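Local coordinates for hypothetical protein Atu2299 (Agrobacterium tumefaciens, PDB 2HLY), which is of unknown function but belongs to a family grouped with the papain-like clan CA peptidases, whose fold it probably shares, at residues 35-39 with 88-92; 60-66 with 137-143; 96-100 with 120-124. One frame throughout, in Å; residues are numbered along the deposited sequence. Where two conformers were deposited one is given.

Interaction 1: 35-39 with 88-92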
loop_
_atom_site.group_PDB
_atom_site.type_symbol
_atom_site.label_atom_id
_atom_site.label_comp_id
_atom_site.label_asym_id
_atom_site.label_seq_id
_atom_site.Cartn_x
_atom_site.Cartn_y
_atom_site.Cartn_z
ATOM N N SER A 35 -1.860 2.249 -5.800
ATOM C CA SER A 35 -0.646 1.710 -5.154
ATOM C C SER A 35 0.337 2.832 -4.830
ATOM O O SER A 35 1.063 2.752 -3.836
ATOM C CB SER A 35 0.033 0.632 -6.019
ATOM O OG SER A 35 0.770 1.224 -7.074
ATOM N N MET A 36 0.360 3.870 -5.673
ATOM C CA MET A 36 1.220 5.020 -5.422
ATOM C C MET A 36 0.836 5.743 -4.140
ATOM O O MET A 36 1.711 6.186 -3.396
ATOM C CB MET A 36 1.195 5.971 -6.631
ATOM C CG MET A 36 1.821 5.325 -7.858
ATOM S SD MET A 36 1.494 6.277 -9.362
ATOM C CE MET A 36 2.476 7.758 -9.051
ATOM N N TYR A 37 -0.470 5.860 -3.878
ATOM C CA TYR A 37 -0.934 6.471 -2.631
ATOM C C TYR A 37 -0.692 5.570 -1.434
ATOM O O TYR A 37 -0.243 6.036 -0.389
ATOM C CB TYR A 37 -2.423 6.809 -2.708
ATOM C CG TYR A 37 -2.729 8.051 -3.508
ATOM C CD1 TYR A 37 -2.652 9.311 -2.918
ATOM C CD2 TYR A 37 -3.106 7.970 -4.844
ATOM C CE1 TYR A 37 -2.953 10.463 -3.639
ATOM C CE2 TYR A 37 -3.398 9.117 -5.576
ATOM C CZ TYR A 37 -3.318 10.357 -4.964
ATOM O OH TYR A 37 -3.612 11.517 -5.674
ATOM N N PHE A 38 -1.026 4.289 -1.553
ATOM C CA PHE A 38 -0.790 3.380 -0.438
ATOM C C PHE A 38 0.670 3.358 -0.052
ATOM O O PHE A 38 0.997 3.372 1.122
ATOM C CB PHE A 38 -1.292 1.957 -0.750
ATOM C CG PHE A 38 -2.783 1.806 -0.587
ATOM C CD1 PHE A 38 -3.358 1.836 0.679
ATOM C CD2 PHE A 38 -3.605 1.640 -1.693
ATOM C CE1 PHE A 38 -4.741 1.717 0.843
ATOM C CE2 PHE A 38 -4.992 1.513 -1.545
ATOM C CZ PHE A 38 -5.556 1.556 -0.273
ATOM N N SER A 39 1.557 3.387 -1.037
ATOM C CA SER A 39 2.985 3.255 -0.740
ATOM C C SER A 39 3.627 4.527 -0.221
ATOM O O SER A 39 4.435 4.488 0.716
ATOM C CB SER A 39 3.724 2.736 -1.959
ATOM O OG SER A 39 3.255 1.436 -2.250
ATOM N N PHE A 88 1.616 -1.197 -13.510
ATOM C CA PHE A 88 2.704 -0.721 -12.651
ATOM C C PHE A 88 2.253 -0.805 -11.190
ATOM O O PHE A 88 1.093 -0.524 -10.875
ATOM C CB PHE A 88 3.040 0.722 -12.991
ATOM C CG PHE A 88 4.316 1.199 -12.375
ATOM C CD1 PHE A 88 5.524 0.898 -12.984
ATOM C CD2 PHE A 88 4.307 1.945 -11.202
ATOM C CE1 PHE A 88 6.716 1.327 -12.437
ATOM C CE2 PHE A 88 5.513 2.383 -10.642
ATOM C CZ PHE A 88 6.708 2.055 -11.265
ATOM N N HIS A 89 3.168 -1.196 -10.306
ATOM C CA HIS A 89 2.819 -1.352 -8.896
ATOM C C HIS A 89 3.899 -0.817 -7.963
ATOM O O HIS A 89 5.085 -0.930 -8.266
ATOM C CB HIS A 89 2.541 -2.823 -8.592
ATOM C CG HIS A 89 1.894 -3.049 -7.264
ATOM N ND1 HIS A 89 0.581 -2.707 -7.020
ATOM C CD2 HIS A 89 2.372 -3.575 -6.112
ATOM C CE1 HIS A 89 0.275 -3.020 -5.771
ATOM N NE2 HIS A 89 1.344 -3.550 -5.201
ATOM N N CYS A 90 3.477 -0.212 -6.847
ATOM C CA CYS A 90 4.400 0.310 -5.836
ATOM C C CYS A 90 4.240 -0.439 -4.530
ATOM O O CYS A 90 3.146 -0.942 -4.230
ATOM C CB CYS A 90 4.113 1.784 -5.558
ATOM S SG CYS A 90 4.439 2.847 -6.961
ATOM N N TRP A 91 5.305 -0.447 -3.744
ATOM C CA TRP A 91 5.303 -1.052 -2.400
ATOM C C TRP A 91 6.200 -0.200 -1.492
ATOM O O TRP A 91 6.735 0.829 -1.925
ATOM C CB TRP A 91 5.808 -2.490 -2.471
ATOM C CG TRP A 91 7.187 -2.608 -3.015
ATOM C CD1 TRP A 91 8.357 -2.618 -2.313
ATOM C CD2 TRP A 91 7.549 -2.735 -4.399
ATOM N NE1 TRP A 91 9.423 -2.745 -3.166
ATOM C CE2 TRP A 91 8.956 -2.813 -4.455
ATOM C CE3 TRP A 91 6.816 -2.802 -5.589
ATOM C CZ2 TRP A 91 9.652 -2.952 -5.662
ATOM C CZ3 TRP A 91 7.506 -2.928 -6.794
ATOM C CH2 TRP A 91 8.909 -3.017 -6.818
ATOM N N VAL A 92 6.371 -0.622 -0.237
ATOM C CA VAL A 92 7.241 0.099 0.690
ATOM C C VAL A 92 8.342 -0.839 1.157
ATOM O O VAL A 92 8.091 -2.028 1.382
ATOM C CB VAL A 92 6.447 0.602 1.914
ATOM C CG1 VAL A 92 7.370 1.313 2.896
ATOM C CG2 VAL A 92 5.380 1.568 1.451
#
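The S35 hydroxyl is set between its own backbone N and carbonyl carbon (chi1 78°), which places OG within bonding distance of C90 N, while C90 SG lies beside its own backbone N (chi1 -66°) and meets M36 CG. C90 N donates to S35 OG at 3.1 Å in a bent bond, with 143° at the hydrogen. The same OG is also hydrogen-bonded to the A32 carbonyl one turn earlier, so two backbone groups fix its rotation. Beside it, H89 ND1 lies 3.5 Å from S35 CB. S35 OG is 3.9 Å from H89 ND1, too long for a hydrogen bond. Packing continues along both elements: M36 CG touches C90 SG at 3.7 Å, S39 CB meets C90 CB at 3.7 Å, and V92 CG2 comes to 3.2 Å from S39 O. S39 was modelled in two conformers, which leaves the polar contacts of its hydroxyl doubtful. The far nitrogen of H89, NE2, is hydrogen-bonded to D100 OD2, and the imidazole stacks on F72. A helix residue beside a strand histidine that is itself paired with an acid recalls the helix-borne nucleophile and strand histidine of papain-like enzymes; here a serine, S35, stands at what is probably the equivalent helix position. The hydroxyl is engaged with backbone rather than with ND1, so the geometry is consistent with family kinship without establishing catalysis.

Interaction 2: 60-66 with 137-143; sequences LAAYNLG and SGDFFYR
L60 opens the antiparallel pairing by bonding twice to R143, with L60 N to R143 O and R143 N to L60 O both at 2.9 Å. Its two methyls part: CD2 reaches the edge of the F141 ring at 3.9 Å, and CD1 lies 3.5 Å from R143 NH2, with L60 CB over one face of the guanidinium. R143 is also tied to E145 by a salt bridge. A61, in a non-hydrogen-bonded pair, sets its CB against the Y142 ring edge, 3.7 Å from CD1. A62 and F141 form the next hydrogen-bonded pair, on the sheet face of L60 and R143. Y63 turns to the other face with A61, F140 and Y142. With its CG beside the backbone N (chi1 -65°), its ring stands out from that face and Y63 OH meets Y142 OH at 2.8 Å; the two ring planes stand at 85°. Past the last bridge pair, N64 N donates to D139 O and N64 O accepts from G138 N at 2.7 Å, while the N64 amide is held by L134 O and the G67 N-H. At the exposed end, G66 N donates to S137 OG at 2.9 Å, bent to 139°. The two buried phenols share one hydrogen bond, either possibly the donor, and F140 packs on one Y142 face; this probably helps position Y63 OH near D100, with which it bonds weakly.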
loop_
_atom_site.group_PDB
_atom_site.type_symbol
_atom_site.label_atom_id
_atom_site.label_comp_id
_atom_site.label_asym_id
_atom_site.label_seq_id
_atom_site.Cartn_x
_atom_site.Cartn_y
_atom_site.Cartn_z
ATOM N N LEU A 60 7.940 -3.912 -11.163
ATOM C CA LEU A 60 7.227 -5.175 -11.360
ATOM C C LEU A 60 7.047 -5.852 -9.999
ATOM O O LEU A 60 7.988 -5.912 -9.201
ATOM C CB LEU A 60 8.028 -6.083 -12.309
ATOM C CG LEU A 60 7.400 -7.430 -12.641
ATOM C CD1 LEU A 60 7.754 -7.851 -14.067
ATOM C CD2 LEU A 60 7.787 -8.509 -11.610
ATOM N N ALA A 61 5.839 -6.347 -9.727
ATOM C CA ALA A 61 5.579 -7.044 -8.456
ATOM C C ALA A 61 4.704 -8.260 -8.708
ATOM O O ALA A 61 3.810 -8.224 -9.561
ATOM C CB ALA A 61 4.920 -6.125 -7.440
ATOM N N ALA A 62 4.979 -9.336 -7.983
ATOM C CA ALA A 62 4.178 -10.559 -8.105
ATOM C C ALA A 62 4.045 -11.202 -6.746
ATOM O O ALA A 62 4.989 -11.175 -5.966
ATOM C CB ALA A 62 4.825 -11.522 -9.066
ATOM N N TYR A 63 2.876 -11.781 -6.476
ATOM C CA TYR A 63 2.600 -12.403 -5.186
ATOM C C TYR A 63 1.913 -13.736 -5.395
ATOM O O TYR A 63 1.057 -13.849 -6.277
ATOM C CB TYR A 63 1.602 -11.547 -4.413
ATOM C CG TYR A 63 2.104 -10.193 -4.017
ATOM C CD1 TYR A 63 2.922 -10.058 -2.890
ATOM C CD2 TYR A 63 1.724 -9.041 -4.729
ATOM C CE1 TYR A 63 3.389 -8.806 -2.492
ATOM C CE2 TYR A 63 2.193 -7.775 -4.336
ATOM C CZ TYR A 63 3.017 -7.677 -3.214
ATOM O OH TYR A 63 3.489 -6.452 -2.789
ATOM N N ASN A 64 2.256 -14.732 -4.583
ATOM C CA ASN A 64 1.409 -15.909 -4.506
ATOM C C ASN A 64 0.474 -15.690 -3.327
ATOM O O ASN A 64 0.922 -15.628 -2.188
ATOM C CB ASN A 64 2.235 -17.189 -4.311
ATOM C CG ASN A 64 1.350 -18.417 -4.121
ATOM O OD1 ASN A 64 0.271 -18.333 -3.516
ATOM N ND2 ASN A 64 1.794 -19.560 -4.640
ATOM N N LEU A 65 -0.814 -15.528 -3.614
ATOM C CA LEU A 65 -1.795 -15.304 -2.568
ATOM C C LEU A 65 -2.717 -16.511 -2.478
ATOM O O LEU A 65 -3.669 -16.636 -3.250
ATOM C CB LEU A 65 -2.563 -14.004 -2.826
ATOM C CG LEU A 65 -1.687 -12.742 -2.989
ATOM C CD1 LEU A 65 -2.548 -11.565 -3.434
ATOM C CD2 LEU A 65 -0.856 -12.409 -1.744
ATOM N N GLY A 66 -2.402 -17.405 -1.550
ATOM C CA GLY A 66 -3.234 -18.583 -1.298
ATOM C C GLY A 66 -3.328 -19.533 -2.478
ATOM O O GLY A 66 -4.349 -20.208 -2.658
ATOM N N SER A 137 2.178 -19.872 -0.791
ATOM C CA SER A 137 1.386 -18.706 -0.394
ATOM C C SER A 137 2.238 -17.759 0.455
ATOM O O SER A 137 2.934 -18.189 1.396
ATOM C CB SER A 137 0.138 -19.138 0.384
ATOM O OG SER A 137 -0.668 -18.024 0.735
ATOM N N GLY A 138 2.179 -16.480 0.092
ATOM C CA GLY A 138 2.967 -15.439 0.717
ATOM C C GLY A 138 4.258 -15.126 -0.020
ATOM O O GLY A 138 4.907 -14.119 0.272
ATOM N N ASP A 139 4.654 -15.991 -0.956
ATOM C CA ASP A 139 5.828 -15.702 -1.796
ATOM C C ASP A 139 5.626 -14.411 -2.581
ATOM O O ASP A 139 4.516 -14.080 -2.999
ATOM C CB ASP A 139 6.086 -16.824 -2.793
ATOM C CG ASP A 139 6.913 -17.961 -2.218
ATOM O OD1 ASP A 139 7.619 -17.757 -1.201
ATOM O OD2 ASP A 139 6.860 -19.068 -2.800
ATOM N N PHE A 140 6.728 -13.694 -2.802
ATOM C CA PHE A 140 6.654 -12.447 -3.544
ATOM C C PHE A 140 7.930 -12.201 -4.302
ATOM O O PHE A 140 9.003 -12.688 -3.927
ATOM C CB PHE A 140 6.372 -11.252 -2.623
ATOM C CG PHE A 140 7.514 -10.909 -1.671
ATOM C CD1 PHE A 140 8.263 -9.759 -1.870
ATOM C CD2 PHE A 140 7.809 -11.713 -0.573
ATOM C CE1 PHE A 140 9.309 -9.414 -0.989
ATOM C CE2 PHE A 140 8.847 -11.371 0.311
ATOM C CZ PHE A 140 9.598 -10.242 0.099
ATOM N N PHE A 141 7.794 -11.461 -5.398
ATOM C CA PHE A 141 8.960 -11.054 -6.159
ATOM C C PHE A 141 8.769 -9.616 -6.604
ATOM O O PHE A 141 7.713 -9.258 -7.134
ATOM C CB PHE A 141 9.200 -11.966 -7.370
ATOM C CG PHE A 141 10.319 -11.485 -8.243
ATOM C CD1 PHE A 141 11.648 -11.650 -7.849
ATOM C CD2 PHE A 141 10.039 -10.824 -9.445
ATOM C CE1 PHE A 141 12.693 -11.158 -8.649
ATOM C CE2 PHE A 141 11.075 -10.344 -10.254
ATOM C CZ PHE A 141 12.391 -10.495 -9.849
ATOM N N TYR A 142 9.810 -8.817 -6.402
ATOM C CA TYR A 142 9.835 -7.412 -6.815
ATOM C C TYR A 142 11.024 -7.122 -7.719
ATOM O O TYR A 142 12.150 -7.591 -7.455
ATOM C CB TYR A 142 10.028 -6.503 -5.608
ATOM C CG TYR A 142 8.938 -6.454 -4.580
ATOM C CD1 TYR A 142 7.596 -6.681 -4.906
ATOM C CD2 TYR A 142 9.259 -6.152 -3.256
ATOM C CE1 TYR A 142 6.586 -6.588 -3.921
ATOM C CE2 TYR A 142 8.270 -6.067 -2.275
ATOM C CZ TYR A 142 6.946 -6.295 -2.613
ATOM O OH TYR A 142 5.976 -6.171 -1.643
ATOM N N ARG A 143 10.781 -6.339 -8.770
ATOM C CA ARG A 143 11.874 -5.700 -9.496
ATOM C C ARG A 143 11.628 -4.212 -9.523
ATOM O O ARG A 143 10.730 -3.730 -10.235
ATOM C CB ARG A 143 12.043 -6.245 -10.911
ATOM C CG ARG A 143 13.239 -5.612 -11.605
ATOM C CD ARG A 143 13.483 -6.172 -12.981
ATOM N NE ARG A 143 12.400 -5.846 -13.903
ATOM C CZ ARG A 143 11.649 -6.761 -14.513
ATOM N NH1 ARG A 143 11.874 -8.054 -14.308
ATOM N NH2 ARG A 143 10.678 -6.386 -15.337
#

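Interaction 3: 96-100 with 120-124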
loop_
_atom_site.group_PDB
_atom_site.type_symbol
_atom_site.label_atom_id
_atom_site.label_comp_id
_atom_site.label_asym_id
_atom_site.label_seq_id
_atom_site.Cartn_x
_atom_site.Cartn_y
_atom_site.Cartn_z
ATOM N N GLY A 96 14.146 -3.058 6.344
ATOM C CA GLY A 96 14.307 -4.409 5.807
ATOM C C GLY A 96 13.004 -5.096 5.419
ATOM O O GLY A 96 13.029 -6.079 4.664
ATOM N N TRP A 97 11.875 -4.571 5.894
ATOM C CA TRP A 97 10.561 -5.161 5.627
ATOM C C TRP A 97 9.998 -4.713 4.288
ATOM O O TRP A 97 10.128 -3.540 3.923
ATOM C CB TRP A 97 9.540 -4.789 6.737
ATOM C CG TRP A 97 9.877 -5.421 8.031
ATOM C CD1 TRP A 97 10.714 -4.925 9.001
ATOM C CD2 TRP A 97 9.474 -6.719 8.472
ATOM N NE1 TRP A 97 10.813 -5.829 10.043
ATOM C CE2 TRP A 97 10.074 -6.943 9.734
ATOM C CE3 TRP A 97 8.645 -7.706 7.937
ATOM C CZ2 TRP A 97 9.876 -8.130 10.460
ATOM C CZ3 TRP A 97 8.456 -8.888 8.662
ATOM C CH2 TRP A 97 9.066 -9.080 9.908
ATOM N N ALA A 98 9.385 -5.653 3.578
ATOM C CA ALA A 98 8.528 -5.340 2.422
ATOM C C ALA A 98 7.112 -5.231 2.961
ATOM O O ALA A 98 6.583 -6.183 3.574
ATOM C CB ALA A 98 8.597 -6.458 1.396
ATOM N N ILE A 99 6.498 -4.070 2.746
ATOM C CA ILE A 99 5.137 -3.851 3.178
ATOM C C ILE A 99 4.318 -3.346 1.996
ATOM O O ILE A 99 4.710 -2.390 1.320
ATOM C CB ILE A 99 5.065 -2.845 4.349
ATOM C CG1 ILE A 99 6.025 -3.290 5.466
ATOM C CG2 ILE A 99 3.639 -2.801 4.891
ATOM C CD1 ILE A 99 6.173 -2.337 6.623
ATOM N N ASP A 100 3.191 -4.005 1.744
ATOM C CA ASP A 100 2.298 -3.539 0.688
ATOM C C ASP A 100 0.979 -3.183 1.352
ATOM O O ASP A 100 0.145 -4.056 1.616
ATOM C CB ASP A 100 2.121 -4.607 -0.400
ATOM C CG ASP A 100 1.456 -4.061 -1.638
ATOM O OD1 ASP A 100 0.674 -3.086 -1.512
ATOM O OD2 ASP A 100 1.736 -4.591 -2.743
ATOM N N PHE A 120 -0.046 -7.798 3.933
ATOM C CA PHE A 120 1.264 -8.186 3.392
ATOM C C PHE A 120 2.394 -7.390 4.056
ATOM O O PHE A 120 2.558 -6.198 3.824
ATOM C CB PHE A 120 1.376 -8.043 1.864
ATOM C CG PHE A 120 2.645 -8.637 1.351
ATOM C CD1 PHE A 120 2.707 -9.998 1.038
ATOM C CD2 PHE A 120 3.811 -7.864 1.285
ATOM C CE1 PHE A 120 3.914 -10.584 0.618
ATOM C CE2 PHE A 120 5.027 -8.446 0.895
ATOM C CZ PHE A 120 5.063 -9.805 0.548
ATOM N N GLN A 121 3.166 -8.088 4.886
ATOM C CA GLN A 121 4.326 -7.503 5.568
ATOM C C GLN A 121 5.293 -8.677 5.791
ATOM O O GLN A 121 5.019 -9.570 6.606
ATOM C CB GLN A 121 3.901 -6.889 6.909
ATOM C CG GLN A 121 5.105 -6.305 7.680
ATOM C CD GLN A 121 4.798 -5.761 9.064
ATOM O OE1 GLN A 121 5.703 -5.248 9.719
ATOM N NE2 GLN A 121 3.537 -5.860 9.508
ATOM N N ARG A 122 6.395 -8.676 5.038
ATOM C CA ARG A 122 7.341 -9.808 5.064
ATOM C C ARG A 122 8.773 -9.285 4.924
ATOM O O ARG A 122 8.987 -8.230 4.323
ATOM C CB ARG A 122 7.043 -10.799 3.932
ATOM C CG ARG A 122 5.628 -11.409 3.925
ATOM C CD ARG A 122 5.557 -12.689 3.067
ATOM N NE ARG A 122 6.439 -13.703 3.637
ATOM C CZ ARG A 122 7.240 -14.519 2.942
ATOM N NH1 ARG A 122 7.280 -14.494 1.603
ATOM N NH2 ARG A 122 8.032 -15.363 3.590
ATOM N N PRO A 123 9.769 -10.031 5.441
ATOM C CA PRO A 123 11.143 -9.551 5.288
ATOM C C PRO A 123 11.555 -9.514 3.812
ATOM O O PRO A 123 11.260 -10.443 3.068
ATOM C CB PRO A 123 11.985 -10.600 6.047
ATOM C CG PRO A 123 11.006 -11.286 6.982
ATOM C CD PRO A 123 9.702 -11.297 6.196
ATOM N N LEU A 124 12.234 -8.450 3.401
ATOM C CA LEU A 124 12.750 -8.406 2.026
ATOM C C LEU A 124 13.693 -9.576 1.755
ATOM O O LEU A 124 13.774 -10.089 0.625
ATOM C CB LEU A 124 13.474 -7.082 1.765
ATOM C CG LEU A 124 12.589 -5.905 1.379
ATOM C CD1 LEU A 124 13.376 -4.613 1.537
ATOM C CD2 LEU A 124 12.105 -6.068 -0.048
#
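A98 and R122 are bonded in both directions: A98 N donates to R122 O at 2.7 Å and R122 N to A98 O at 2.9 Å. G96 O extends the pairing past the strand end by accepting L124 N at 2.8 Å, with 160° at the hydrogen. Outward from this backbone core, A98 CB touches L124 CD2 at 3.8 Å and more loosely meets the F120 ring, 4.1 Å from CE2. On the other face I99 and Q121 run side by side, I99 CG1 to Q121 CG at 3.9 Å. Q121 is fully extended from a CG anti to its N (chi1 178°), which carries OE1 over one face of the W97 indole, near its rim. W97 lies alongside P123, CZ3 to CD at 3.7 Å, and its CE3 comes to 3.4 Å from R122 C. The amide of Q121 has a further anchor in its NE2 bond to I8 O, in the N-terminal segment. Strand 120-123 is the outermost strand of a four-stranded antiparallel sheet, and strand 97-100 joins it to strand 89-94. F120 meets Y63 and F140 edge-to-face, and the A98 side of the pair packs against strand 140-144.

Overall arrangement
Interaction 1 lies deepest, about 5 Å between its centre and that of the chain; the centre of interaction 2 lies about 14 Å from that of the chain, yet the contact is largely buried, while interaction 3 is only partly so. Interactions 1 and 3 share one sheet, where V92 N bonds to I99 O; interaction 2 belongs to a separate three-stranded sheet. The sheets meet through aromatic packing, with W91 stacked on Y142. Interaction 1 joins helix to strand by serine, cysteine, methionine and valine side chains and a single assigned cross-segment hydrogen bond, whereas interactions 2 and 3 rely on repeated backbone bonds. D100, in interaction 3, has partners in both others.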